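Local coordinates for lipase (Pelosinus fermentans, PDB 5AH0), which hydrolyses ester bonds as a lipase and also breaks down the synthetic polyester poly(butylene adipate-co-terephthalate), at residues Y39-Y44 with G375-L380; L126-S131 with Q254-Y259; L207-K210 with S214-D217; S274-H279 with M283-Y288; N319-S322 with P326-W329. All coordinates share one frame; numbering follows the deposited sequence.

Contact 1: Y39-Y44 with G375-L380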
# COMPACT_ATOMS: atom_id res chain seq x y z
N TYR A 39 -10.48 17.06 13.82
CA TYR A 39 -11.85 16.66 14.13
C TYR A 39 -11.91 15.77 15.37
O TYR A 39 -12.99 15.43 15.83
CB TYR A 39 -12.49 15.91 12.97
CG TYR A 39 -13.02 16.78 11.87
CD1 TYR A 39 -13.86 17.86 12.14
CD2 TYR A 39 -12.67 16.52 10.54
CE1 TYR A 39 -14.35 18.66 11.10
CE2 TYR A 39 -13.16 17.30 9.51
CZ TYR A 39 -13.99 18.37 9.79
OH TYR A 39 -14.44 19.12 8.73
N GLY A 40 -10.75 15.36 15.89
CA GLY A 40 -10.71 14.54 17.08
C GLY A 40 -10.38 13.08 16.80
O GLY A 40 -10.25 12.28 17.71
N TYR A 41 -10.29 12.74 15.52
CA TYR A 41 -9.88 11.40 15.12
C TYR A 41 -8.37 11.34 14.89
O TYR A 41 -7.91 11.62 13.79
CB TYR A 41 -10.65 10.97 13.86
CG TYR A 41 -12.13 10.94 14.12
CD1 TYR A 41 -12.71 9.87 14.79
CD2 TYR A 41 -12.95 12.00 13.72
CE1 TYR A 41 -14.06 9.84 15.05
CE2 TYR A 41 -14.31 11.98 13.99
CZ TYR A 41 -14.86 10.89 14.65
OH TYR A 41 -16.21 10.85 14.93
N THR A 42 -7.62 10.95 15.92
CA THR A 42 -6.17 10.88 15.81
C THR A 42 -5.75 10.03 14.64
O THR A 42 -6.10 8.85 14.57
CB THR A 42 -5.52 10.30 17.08
OG1 THR A 42 -5.85 11.12 18.21
CG2 THR A 42 -4.01 10.24 16.92
N ALA A 43 -4.99 10.62 13.72
CA ALA A 43 -4.49 9.89 12.56
C ALA A 43 -3.02 10.16 12.37
O ALA A 43 -2.55 11.28 12.55
CB ALA A 43 -5.25 10.26 11.32
N TYR A 44 -2.30 9.11 12.01
CA TYR A 44 -0.88 9.17 11.76
C TYR A 44 -0.61 8.72 10.34
O TYR A 44 -1.45 8.03 9.74
CB TYR A 44 -0.12 8.27 12.74
CG TYR A 44 -0.30 8.65 14.19
CD1 TYR A 44 0.22 9.82 14.69
CD2 TYR A 44 -1.01 7.83 15.06
CE1 TYR A 44 0.07 10.17 16.03
CE2 TYR A 44 -1.18 8.16 16.40
CZ TYR A 44 -0.64 9.34 16.88
OH TYR A 44 -0.80 9.69 18.21
N GLY A 375 -16.11 10.26 7.69
CA GLY A 375 -17.13 9.23 7.81
C GLY A 375 -16.53 7.87 8.11
O GLY A 375 -17.04 7.13 8.95
N LEU A 376 -15.44 7.55 7.43
CA LEU A 376 -14.76 6.28 7.66
C LEU A 376 -14.22 6.21 9.09
O LEU A 376 -14.45 5.22 9.78
CB LEU A 376 -13.62 6.08 6.66
CG LEU A 376 -12.70 4.87 6.92
CD1 LEU A 376 -13.50 3.56 7.10
CD2 LEU A 376 -11.64 4.70 5.80
N ALA A 377 -13.53 7.26 9.53
CA ALA A 377 -12.99 7.28 10.90
C ALA A 377 -14.09 7.11 11.96
O ALA A 377 -13.88 6.40 12.95
CB ALA A 377 -12.24 8.57 11.16
N GLU A 378 -15.24 7.76 11.76
CA GLU A 378 -16.38 7.61 12.66
C GLU A 378 -16.79 6.15 12.76
O GLU A 378 -16.99 5.63 13.85
CB GLU A 378 -17.58 8.44 12.20
CG GLU A 378 -17.38 9.95 12.25
CD GLU A 378 -18.55 10.72 11.62
OE1 GLU A 378 -19.34 10.12 10.85
OE2 GLU A 378 -18.69 11.93 11.92
N LYS A 379 -16.90 5.50 11.60
CA LYS A 379 -17.30 4.10 11.55
C LYS A 379 -16.30 3.26 12.35
O LYS A 379 -16.69 2.41 13.16
CB LYS A 379 -17.40 3.60 10.11
CG LYS A 379 -18.00 2.20 9.98
CD LYS A 379 -18.59 1.92 8.58
CE LYS A 379 -17.50 1.74 7.54
NZ LYS A 379 -16.63 0.60 7.93
N LEU A 380 -15.02 3.54 12.15
CA LEU A 380 -13.96 2.78 12.78
C LEU A 380 -13.94 3.00 14.29
O LEU A 380 -13.47 2.15 15.04
CB LEU A 380 -12.61 3.16 12.18
CG LEU A 380 -12.44 2.75 10.71
CD1 LEU A 380 -11.11 3.22 10.18
CD2 LEU A 380 -12.58 1.24 10.58

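Contact 2: L126-S131 with Q254-Y259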
# COMPACT_ATOMS: atom_id res chain seq x y z
N LEU A 126 2.45 -11.09 10.56
CA LEU A 126 3.70 -11.14 11.29
C LEU A 126 3.48 -10.79 12.76
O LEU A 126 4.11 -11.39 13.65
CB LEU A 126 4.71 -10.19 10.65
CG LEU A 126 5.21 -10.71 9.30
CD1 LEU A 126 6.21 -9.76 8.65
CD2 LEU A 126 5.80 -12.11 9.45
N LEU A 127 2.58 -9.85 13.03
CA LEU A 127 2.23 -9.49 14.40
C LEU A 127 1.73 -10.70 15.18
O LEU A 127 2.20 -10.98 16.29
CB LEU A 127 1.15 -8.40 14.42
CG LEU A 127 1.62 -7.02 14.01
CD1 LEU A 127 0.50 -6.03 14.15
CD2 LEU A 127 2.81 -6.62 14.87
N LYS A 128 0.80 -11.41 14.58
CA LYS A 128 0.12 -12.50 15.25
C LYS A 128 1.00 -13.72 15.41
O LYS A 128 1.00 -14.36 16.46
CB LYS A 128 -1.14 -12.89 14.48
CG LYS A 128 -2.31 -11.97 14.70
CD LYS A 128 -2.70 -12.02 16.16
CE LYS A 128 -4.09 -11.50 16.38
NZ LYS A 128 -5.04 -12.26 15.50
N GLU A 129 1.74 -14.06 14.37
CA GLU A 129 2.40 -15.36 14.34
C GLU A 129 3.89 -15.31 13.99
O GLU A 129 4.53 -16.35 13.91
CB GLU A 129 1.67 -16.27 13.36
CG GLU A 129 0.20 -16.43 13.71
CD GLU A 129 -0.61 -17.05 12.60
OE1 GLU A 129 -0.02 -17.80 11.80
OE2 GLU A 129 -1.82 -16.76 12.52
N GLY A 130 4.42 -14.10 13.81
CA GLY A 130 5.83 -13.93 13.51
C GLY A 130 6.30 -14.79 12.36
O GLY A 130 5.50 -15.19 11.50
N SER A 131 7.59 -15.08 12.33
CA SER A 131 8.12 -15.97 11.31
C SER A 131 8.87 -17.10 11.99
O SER A 131 9.82 -16.87 12.74
CB SER A 131 9.04 -15.21 10.34
OG SER A 131 9.62 -16.09 9.39
N GLN A 254 -7.13 -12.63 9.94
CA GLN A 254 -7.08 -12.93 11.37
C GLN A 254 -8.46 -12.87 12.00
O GLN A 254 -9.35 -12.18 11.51
CB GLN A 254 -6.12 -11.97 12.07
CG GLN A 254 -4.77 -11.89 11.38
CD GLN A 254 -3.98 -13.19 11.51
OE1 GLN A 254 -4.22 -13.98 12.43
NE2 GLN A 254 -3.06 -13.42 10.58
N SER A 255 -8.61 -13.58 13.11
CA SER A 255 -9.90 -13.75 13.76
C SER A 255 -10.37 -12.51 14.50
O SER A 255 -11.57 -12.25 14.59
CB SER A 255 -9.84 -14.92 14.74
OG SER A 255 -9.40 -16.10 14.08
N ASP A 256 -9.42 -11.76 15.04
CA ASP A 256 -9.75 -10.63 15.92
C ASP A 256 -9.57 -9.29 15.22
O ASP A 256 -9.30 -8.29 15.89
CB ASP A 256 -8.87 -10.66 17.16
CG ASP A 256 -7.41 -10.71 16.81
OD1 ASP A 256 -7.11 -11.18 15.69
OD2 ASP A 256 -6.58 -10.27 17.64
N ILE A 257 -9.66 -9.29 13.90
CA ILE A 257 -9.54 -8.06 13.12
C ILE A 257 -10.76 -7.81 12.23
O ILE A 257 -11.14 -8.67 11.44
CB ILE A 257 -8.30 -8.08 12.21
CG1 ILE A 257 -7.03 -8.34 13.02
CG2 ILE A 257 -8.18 -6.77 11.43
CD1 ILE A 257 -5.77 -8.30 12.17
N TYR A 258 -11.36 -6.63 12.32
CA TYR A 258 -12.41 -6.27 11.39
C TYR A 258 -11.80 -5.90 10.02
O TYR A 258 -10.83 -5.15 9.95
CB TYR A 258 -13.23 -5.10 11.94
CG TYR A 258 -14.19 -5.46 13.06
CD1 TYR A 258 -15.45 -6.00 12.78
CD2 TYR A 258 -13.85 -5.24 14.39
CE1 TYR A 258 -16.33 -6.32 13.80
CE2 TYR A 258 -14.73 -5.55 15.41
CZ TYR A 258 -15.96 -6.09 15.11
OH TYR A 258 -16.84 -6.41 16.13
N TYR A 259 -12.35 -6.44 8.94
CA TYR A 259 -11.81 -6.12 7.62
C TYR A 259 -12.84 -5.38 6.77
O TYR A 259 -13.97 -5.86 6.57
CB TYR A 259 -11.37 -7.38 6.88
CG TYR A 259 -10.13 -8.04 7.44
CD1 TYR A 259 -10.21 -8.91 8.52
CD2 TYR A 259 -8.88 -7.84 6.87
CE1 TYR A 259 -9.09 -9.55 9.04
CE2 TYR A 259 -7.74 -8.48 7.37
CZ TYR A 259 -7.86 -9.33 8.45
OH TYR A 259 -6.75 -9.96 8.97

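Contact 3: L207-K210 with S214-D217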
# COMPACT_ATOMS: atom_id res chain seq x y z
N LEU A 207 20.78 1.10 -3.97
CA LEU A 207 20.27 1.99 -5.00
C LEU A 207 19.73 3.31 -4.44
O LEU A 207 18.57 3.66 -4.65
CB LEU A 207 19.20 1.29 -5.83
CG LEU A 207 19.77 0.17 -6.70
CD1 LEU A 207 18.69 -0.60 -7.44
CD2 LEU A 207 20.77 0.76 -7.69
N ASN A 208 20.59 4.03 -3.72
CA ASN A 208 20.25 5.35 -3.23
C ASN A 208 20.82 6.42 -4.14
O ASN A 208 21.86 6.21 -4.77
CB ASN A 208 20.75 5.53 -1.80
CG ASN A 208 22.22 5.23 -1.67
OD1 ASN A 208 22.61 4.10 -1.37
ND2 ASN A 208 23.06 6.23 -1.92
N ARG A 209 20.15 7.58 -4.22
CA ARG A 209 20.60 8.61 -5.13
C ARG A 209 22.01 9.08 -4.81
O ARG A 209 22.34 9.33 -3.65
CB ARG A 209 19.69 9.83 -5.12
CG ARG A 209 20.00 10.73 -6.30
CD ARG A 209 19.52 12.14 -6.12
NE ARG A 209 18.08 12.27 -6.07
CZ ARG A 209 17.42 13.27 -6.63
NH1 ARG A 209 18.10 14.20 -7.31
NH2 ARG A 209 16.10 13.34 -6.54
N LYS A 210 22.82 9.21 -5.85
CA LYS A 210 24.17 9.73 -5.72
C LYS A 210 24.14 11.26 -5.60
O LYS A 210 23.14 11.89 -5.93
CB LYS A 210 25.01 9.30 -6.91
CG LYS A 210 24.88 7.81 -7.20
CD LYS A 210 25.18 6.97 -5.97
CE LYS A 210 25.14 5.49 -6.29
NZ LYS A 210 26.13 5.13 -7.34
N SER A 214 20.72 14.05 -10.99
CA SER A 214 19.40 14.59 -11.27
C SER A 214 18.32 13.55 -10.94
O SER A 214 18.60 12.35 -10.94
CB SER A 214 19.28 15.02 -12.73
OG SER A 214 19.10 13.90 -13.57
N LEU A 215 17.11 14.01 -10.65
CA LEU A 215 16.00 13.10 -10.36
C LEU A 215 15.76 12.13 -11.51
O LEU A 215 15.54 10.94 -11.30
CB LEU A 215 14.72 13.88 -10.10
CG LEU A 215 13.49 13.03 -9.79
CD1 LEU A 215 13.66 12.25 -8.49
CD2 LEU A 215 12.23 13.88 -9.75
N THR A 216 15.84 12.65 -12.73
CA THR A 216 15.62 11.86 -13.94
C THR A 216 16.65 10.74 -14.09
O THR A 216 16.28 9.60 -14.38
CB THR A 216 15.66 12.75 -15.19
OG1 THR A 216 14.51 13.60 -15.21
CG2 THR A 216 15.66 11.90 -16.44
N ASP A 217 17.92 11.05 -13.89
CA ASP A 217 18.96 10.03 -13.98
C ASP A 217 18.83 9.00 -12.88
O ASP A 217 18.98 7.81 -13.11
CB ASP A 217 20.36 10.66 -13.91
CG ASP A 217 20.76 11.34 -15.20
OD1 ASP A 217 19.86 11.68 -16.00
OD2 ASP A 217 21.99 11.50 -15.42

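Contact 4: S274-H279 with M283-Y288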
# COMPACT_ATOMS: atom_id res chain seq x y z
N SER A 274 -6.91 20.61 -15.19
CA SER A 274 -5.83 21.09 -14.32
C SER A 274 -5.92 20.52 -12.91
O SER A 274 -5.06 20.76 -12.07
CB SER A 274 -5.87 22.61 -14.24
OG SER A 274 -7.11 23.02 -13.69
N ASN A 275 -6.96 19.73 -12.67
CA ASN A 275 -7.29 19.26 -11.35
C ASN A 275 -6.67 17.89 -11.06
O ASN A 275 -6.81 17.37 -9.96
CB ASN A 275 -8.81 19.20 -11.22
CG ASN A 275 -9.30 19.52 -9.84
OD1 ASN A 275 -8.58 20.12 -9.04
ND2 ASN A 275 -10.55 19.15 -9.55
N GLU A 276 -6.00 17.30 -12.04
CA GLU A 276 -5.53 15.92 -11.90
C GLU A 276 -4.10 15.72 -12.36
O GLU A 276 -3.53 16.58 -13.03
CB GLU A 276 -6.45 14.97 -12.67
CG GLU A 276 -6.65 15.32 -14.14
CD GLU A 276 -7.83 14.59 -14.76
OE1 GLU A 276 -8.10 13.44 -14.32
OE2 GLU A 276 -8.49 15.15 -15.68
N LEU A 277 -3.52 14.59 -11.98
CA LEU A 277 -2.18 14.22 -12.42
C LEU A 277 -2.13 14.05 -13.94
O LEU A 277 -2.88 13.26 -14.51
CB LEU A 277 -1.72 12.94 -11.75
CG LEU A 277 -1.62 12.95 -10.22
CD1 LEU A 277 -1.16 11.60 -9.71
CD2 LEU A 277 -0.65 14.06 -9.76
N PRO A 278 -1.24 14.79 -14.61
CA PRO A 278 -1.17 14.67 -16.06
C PRO A 278 -0.19 13.60 -16.51
O PRO A 278 0.75 13.25 -15.79
CB PRO A 278 -0.68 16.04 -16.49
CG PRO A 278 0.24 16.45 -15.35
CD PRO A 278 -0.35 15.85 -14.09
N HIS A 279 -0.42 13.08 -17.71
CA HIS A 279 0.61 12.33 -18.41
C HIS A 279 1.51 13.31 -19.17
O HIS A 279 1.06 14.07 -20.03
CB HIS A 279 -0.01 11.33 -19.35
CG HIS A 279 0.94 10.27 -19.79
ND1 HIS A 279 1.90 10.49 -20.76
CD2 HIS A 279 1.10 8.99 -19.38
CE1 HIS A 279 2.60 9.38 -20.93
NE2 HIS A 279 2.14 8.46 -20.10
N MET A 283 -0.23 14.32 -22.68
CA MET A 283 -1.06 15.46 -22.27
C MET A 283 -2.49 14.99 -22.03
O MET A 283 -3.44 15.73 -22.24
CB MET A 283 -1.01 16.58 -23.31
CG MET A 283 0.40 17.03 -23.70
SD MET A 283 1.12 18.32 -22.67
CE MET A 283 1.58 17.46 -21.17
N THR A 284 -2.63 13.72 -21.67
CA THR A 284 -3.88 13.18 -21.17
C THR A 284 -3.81 13.11 -19.64
O THR A 284 -2.77 13.41 -19.04
CB THR A 284 -4.14 11.77 -21.74
OG1 THR A 284 -3.17 10.86 -21.20
CG2 THR A 284 -4.05 11.78 -23.24
N PRO A 285 -4.90 12.68 -19.00
CA PRO A 285 -4.70 12.33 -17.58
C PRO A 285 -3.64 11.22 -17.45
O PRO A 285 -3.54 10.41 -18.38
CB PRO A 285 -6.08 11.85 -17.14
CG PRO A 285 -7.04 12.62 -18.02
CD PRO A 285 -6.33 12.69 -19.38
N LEU A 286 -2.88 11.18 -16.35
CA LEU A 286 -1.83 10.17 -16.15
C LEU A 286 -2.34 8.75 -16.36
O LEU A 286 -1.71 7.95 -17.03
CB LEU A 286 -1.23 10.28 -14.74
CG LEU A 286 -0.16 9.25 -14.34
CD1 LEU A 286 1.02 9.32 -15.31
CD2 LEU A 286 0.36 9.48 -12.92
N LEU A 287 -3.50 8.44 -15.80
CA LEU A 287 -4.01 7.08 -15.80
C LEU A 287 -4.65 6.63 -17.11
O LEU A 287 -5.05 5.47 -17.23
CB LEU A 287 -5.02 6.94 -14.67
CG LEU A 287 -4.46 7.17 -13.26
CD1 LEU A 287 -5.53 6.94 -12.23
CD2 LEU A 287 -3.28 6.24 -13.04
N TYR A 288 -4.76 7.54 -18.08
CA TYR A 288 -5.47 7.22 -19.31
C TYR A 288 -4.88 6.01 -20.07
O TYR A 288 -5.60 5.07 -20.39
CB TYR A 288 -5.55 8.44 -20.22
CG TYR A 288 -6.18 8.12 -21.56
CD1 TYR A 288 -7.55 7.91 -21.67
CD2 TYR A 288 -5.41 8.00 -22.71
CE1 TYR A 288 -8.14 7.59 -22.90
CE2 TYR A 288 -5.98 7.69 -23.94
CZ TYR A 288 -7.35 7.49 -24.03
OH TYR A 288 -7.91 7.17 -25.25

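Contact 5: N319-S322 with P326-W329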
# COMPACT_ATOMS: atom_id res chain seq x y z
N ASN A 319 -7.07 -3.84 -11.33
CA ASN A 319 -8.32 -4.48 -11.73
C ASN A 319 -9.36 -4.44 -10.59
O ASN A 319 -9.03 -4.75 -9.45
CB ASN A 319 -8.08 -5.93 -12.13
CG ASN A 319 -6.87 -6.08 -13.02
OD1 ASN A 319 -5.74 -5.95 -12.55
ND2 ASN A 319 -7.09 -6.39 -14.31
N THR A 320 -10.60 -4.07 -10.93
CA THR A 320 -11.66 -3.95 -9.93
C THR A 320 -11.93 -5.27 -9.23
O THR A 320 -12.17 -5.32 -8.04
CB THR A 320 -12.97 -3.45 -10.56
OG1 THR A 320 -12.73 -2.20 -11.21
CG2 THR A 320 -14.02 -3.24 -9.51
N ILE A 321 -11.88 -6.37 -9.98
CA ILE A 321 -12.20 -7.69 -9.45
C ILE A 321 -11.23 -8.11 -8.35
O ILE A 321 -11.52 -9.02 -7.57
CB ILE A 321 -12.22 -8.77 -10.57
CG1 ILE A 321 -12.87 -10.07 -10.09
CG2 ILE A 321 -10.84 -9.03 -11.10
CD1 ILE A 321 -12.88 -11.17 -11.14
N SER A 322 -10.08 -7.47 -8.29
CA SER A 322 -9.03 -7.90 -7.37
C SER A 322 -9.13 -7.25 -5.98
O SER A 322 -8.36 -7.61 -5.07
CB SER A 322 -7.66 -7.60 -7.99
OG SER A 322 -6.60 -7.93 -7.11
N PRO A 326 -8.76 -10.89 -0.90
CA PRO A 326 -7.94 -11.94 -1.50
C PRO A 326 -8.76 -13.18 -1.76
O PRO A 326 -9.35 -13.72 -0.81
CB PRO A 326 -6.86 -12.19 -0.45
CG PRO A 326 -7.47 -11.77 0.83
CD PRO A 326 -8.42 -10.65 0.51
N LYS A 327 -8.82 -13.62 -3.01
CA LYS A 327 -9.59 -14.80 -3.39
C LYS A 327 -8.71 -15.93 -3.88
O LYS A 327 -8.91 -17.10 -3.52
CB LYS A 327 -10.61 -14.46 -4.47
CG LYS A 327 -11.89 -13.83 -3.97
CD LYS A 327 -11.93 -12.38 -4.30
CE LYS A 327 -11.85 -12.16 -5.79
NZ LYS A 327 -11.69 -10.72 -6.04
N ILE A 328 -7.73 -15.59 -4.71
CA ILE A 328 -6.92 -16.59 -5.38
C ILE A 328 -5.89 -17.18 -4.42
O ILE A 328 -5.13 -16.45 -3.79
CB ILE A 328 -6.22 -15.97 -6.61
CG1 ILE A 328 -7.26 -15.27 -7.49
CG2 ILE A 328 -5.53 -17.02 -7.42
CD1 ILE A 328 -6.66 -14.65 -8.72
N TRP A 329 -5.89 -18.51 -4.31
CA TRP A 329 -5.06 -19.24 -3.34
C TRP A 329 -5.30 -18.73 -1.93
O TRP A 329 -4.38 -18.67 -1.11
CB TRP A 329 -3.58 -19.14 -3.68
CG TRP A 329 -3.19 -19.88 -4.91
CD1 TRP A 329 -4.03 -20.47 -5.81
CD2 TRP A 329 -1.86 -20.10 -5.39
NE1 TRP A 329 -3.30 -21.05 -6.83
CE2 TRP A 329 -1.97 -20.83 -6.59
CE3 TRP A 329 -0.59 -19.74 -4.92
CZ2 TRP A 329 -0.85 -21.22 -7.32
CZ3 TRP A 329 0.52 -20.13 -5.65
CH2 TRP A 329 0.38 -20.86 -6.84

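Contact 1: Y39-Y44 with G375-L380
Tyr41 lays its ring against Ala377 and Glu378, joining the approach to strand 43-46 to the last helix, 370-380, of the alpha/beta-hydrolase fold. The main interaction is apolar. Ala377 CB sits over one face of the ring, 4.2 Å from the centroid of the Tyr41 ring and 28° off its normal, a CH-pi contact. A methyl suits this place because it lets the aromatic face come down close to the helix, and Tyr41 CG lies 3.8 Å from Ala377 CB. The ring is sent toward the helix by its first torsion, which sets CG anti to the carbonyl carbon (chi1 -61°). Replacing Tyr41 by a serine would probably leave the Ala377 methyl without its aromatic cover and open a gap between the loop and the helix.

Just before Tyr41, Gly40 follows helix 32-38 and adopts a Schellman motif; at its positive phi a CB would jam against the preceding carbonyl O. Helix 370-380 also packs Leu376 and Leu380 on strands 108-113 and 153-159.

The polar end behaves differently. Glu378 runs out extended and its OE2 makes a salt bridge with Lys374 on the same helix, while its aliphatic stem meets the phenol. The ring and carboxylate planes are 62° apart. No hydrogen bond crosses between the two segments, and Tyr41 OH lies beside a methylene, 3.1 Å from Glu378 CG.

Contact 2: L126-S131 with Q254-Y259
Gln254, whose side chain lies along Lys128, is tied by its backbone: Gln254 N donates to Tyr259 OH at 2.9 Å, with a nearly straight N-H...O angle of 165°. The same Tyr259 ring has Gln254 O at its edge, in plane, and Ile257 CG2 3.8 Å above the ring plane, displaced toward the rim. The phenol thus ties the start of the type I turn, Gln254 to Ile257, to the strand that follows it, and a tyrosine suits the place by supplying both a flat surface and a hydroxyl.

That turn leads into strand 258-265 of the parallel sheet, while Lys128 and Glu129 close helix 116-129. This is the helix that follows strand 108-113, the position that in alpha/beta hydrolases comes after the nucleophile elbow. Gly130 takes a positive phi of 51° to end it, with Gly130 N still bonded to Leu126 O.

Lys128 kinks at its second and fourth torsions and runs antiparallel to the Gln254 side chain, so that Lys128 CG lies 3.6 Å from Gln254 OE1. Its ammonium then forms a salt bridge with Asp256. The modelled separation of Lys128 NZ and Asp256 OD1, 2.3 Å, is too short to trust as a length. A glycine in place of Gln254 removes the stem and amide along which the lysine lies, and would probably set that chain free to swing away from Asp256. Glu129 OE2 also comes near the amide oxygen, 3.7 Å from Gln254 OE1, without a hydrogen bond, the carboxylate and amide planes 80° apart.

Contact 3: L207-K210 with S214-D217
Ser214 meets Arg209 through its backbone: Arg209 NH1 lies 3.7 Å from Ser214 C, and Ser214 O sits over one face of the guanidinium. The side chain of Ser214 points the other way. It is the N-cap of helix 215-223, with Asp217 N donating to Ser214 OG at 3.1 Å and an angle of 165°; a short hydroxyl side chain suits the N-cap because it can fold back to a first-turn N-H that has no carbonyl of its own helix to meet.

Leu215 follows as the first helical residue and carries the rest of the contact. Its CA lies over the same face of the guanidinium as Ser214 O, and Leu215 CD1 comes 3.3 Å from Arg209 NH2. The arginine reaches this spot with CG swung opposite the backbone N (chi1 -167°) and a bend at chi3. Its long chain suits the place, since it lets the flat guanidinium lie over the backbone at Ser214 and Leu215 while NH1 bonds Glu213 O. Arg209 NH1 and Leu215 N are both donors and do not bond. The buried Leu215 side chain also touches Leu196 and Glu194, a place that suits an apolar residue.

The loop thus folds back along helix 215-223, with Arg209 on Tyr218, Leu207 and Lys210 on Arg221, in the region that follows helix 173-190.

Contact 4: S274-H279 with M283-Y288
Glu276 brings the end of its side chain obliquely against Pro285, with Glu276 OE2 3.7 Å from Pro285 CG. OE2 accepts a hydrogen bond from Thr273 N, which pins the acid against its own loop.

Leu277 joins by both backbone and side chain. Its O accepts from Leu286 N at 2.8 Å, and the two leucines run side by side in the same direction, Leu277 CB lying 4.0 Å from Leu286 CB.

Pro278 stands at the single beta bridge, opposite Pro285. Neither proline has an N-H to give, so the bonds come from their neighbours, which is why two prolines are tolerated here.

His279 follows the bridge and completes the bonding. His279 N donates to Thr284 O at 2.7 Å and 174°, and its O takes the more bent bond from Met283 N at 3.0 Å and 137°, drawing the chain into a tight reversal. Its ring, thrown opposite the backbone N (chi1 -163°), has Leu286 O at its edge, in plane; ND1 accepts from Ile281 N and Tyr282 N, and the Tyr282 ring stacks on it. Within 283-288, Pro285 O accepts from Thr284 OG1 and Tyr288 N on opposite faces of its plane, in the type I turn from Pro285 to Tyr288, which leads into helix 288-294.

In sequence the reversal lies between strand 258-265 and that helix, and it rests on helix 173-190 through Ser185, which bonds Pro278 O, and Asn181, which His279 touches.

Contact 5: N319-S322 with P326-W329
Ile321 and Ser322, whose backbone Lys327 approaches, belong to a short 3-10 segment, 320-322, closed by Ser322 N donating to Asn319 O at 3.1 Å, and the nearest CA pair across the contact, Ser322 and Pro326, is 7.2 Å apart.

Lys327 carries the side-chain contact. It reaches toward the Ile321 carbonyl, but the placing of its end is doubtful, because the ammonium is modelled too near that oxygen for its position to be relied on. A second torsion of 107°, far from any staggered value, adds to the doubt. As modelled, NZ also makes a salt bridge with Asp164 and a hydrogen bond with Asn324 OD1; a lysine suits the place because its long chain can bring one charge to both.

Asp164 joins the two segments: its N donates to Ser322 OG, for which a compact hydroxyl side chain is well suited, while its OD1 accepts from Ile328 N.

In sequence the loop lies between helix 288-294 and strand 334-336; Ile321 packs on Ser310 and Trp311, while Pro326, Ile328 and Trp329 lie against helix 241-250.

All five contacts belong to one alpha/beta-hydrolase chain, and contact 1, joining residues 39-44 to 375-380, encloses the other four along the sequence. Contact 3 is nested within contact 2; contacts 4 and 5 follow after contact 2. Contacts 1 and 2 both reach the same parallel sheet, their centres about 22 Å apart, so chain ends and middle are tied to one scaffold. Contacts 3, 4 and 5 are local closures that shape loops around that sheet. Contacts 2 and 3, about 37 Å between centres, lie on opposite sides of the chain's centre, as do contacts 2 and 4. None touches another; the nearest atoms of contacts 2 and 5 are about 7 Å apart.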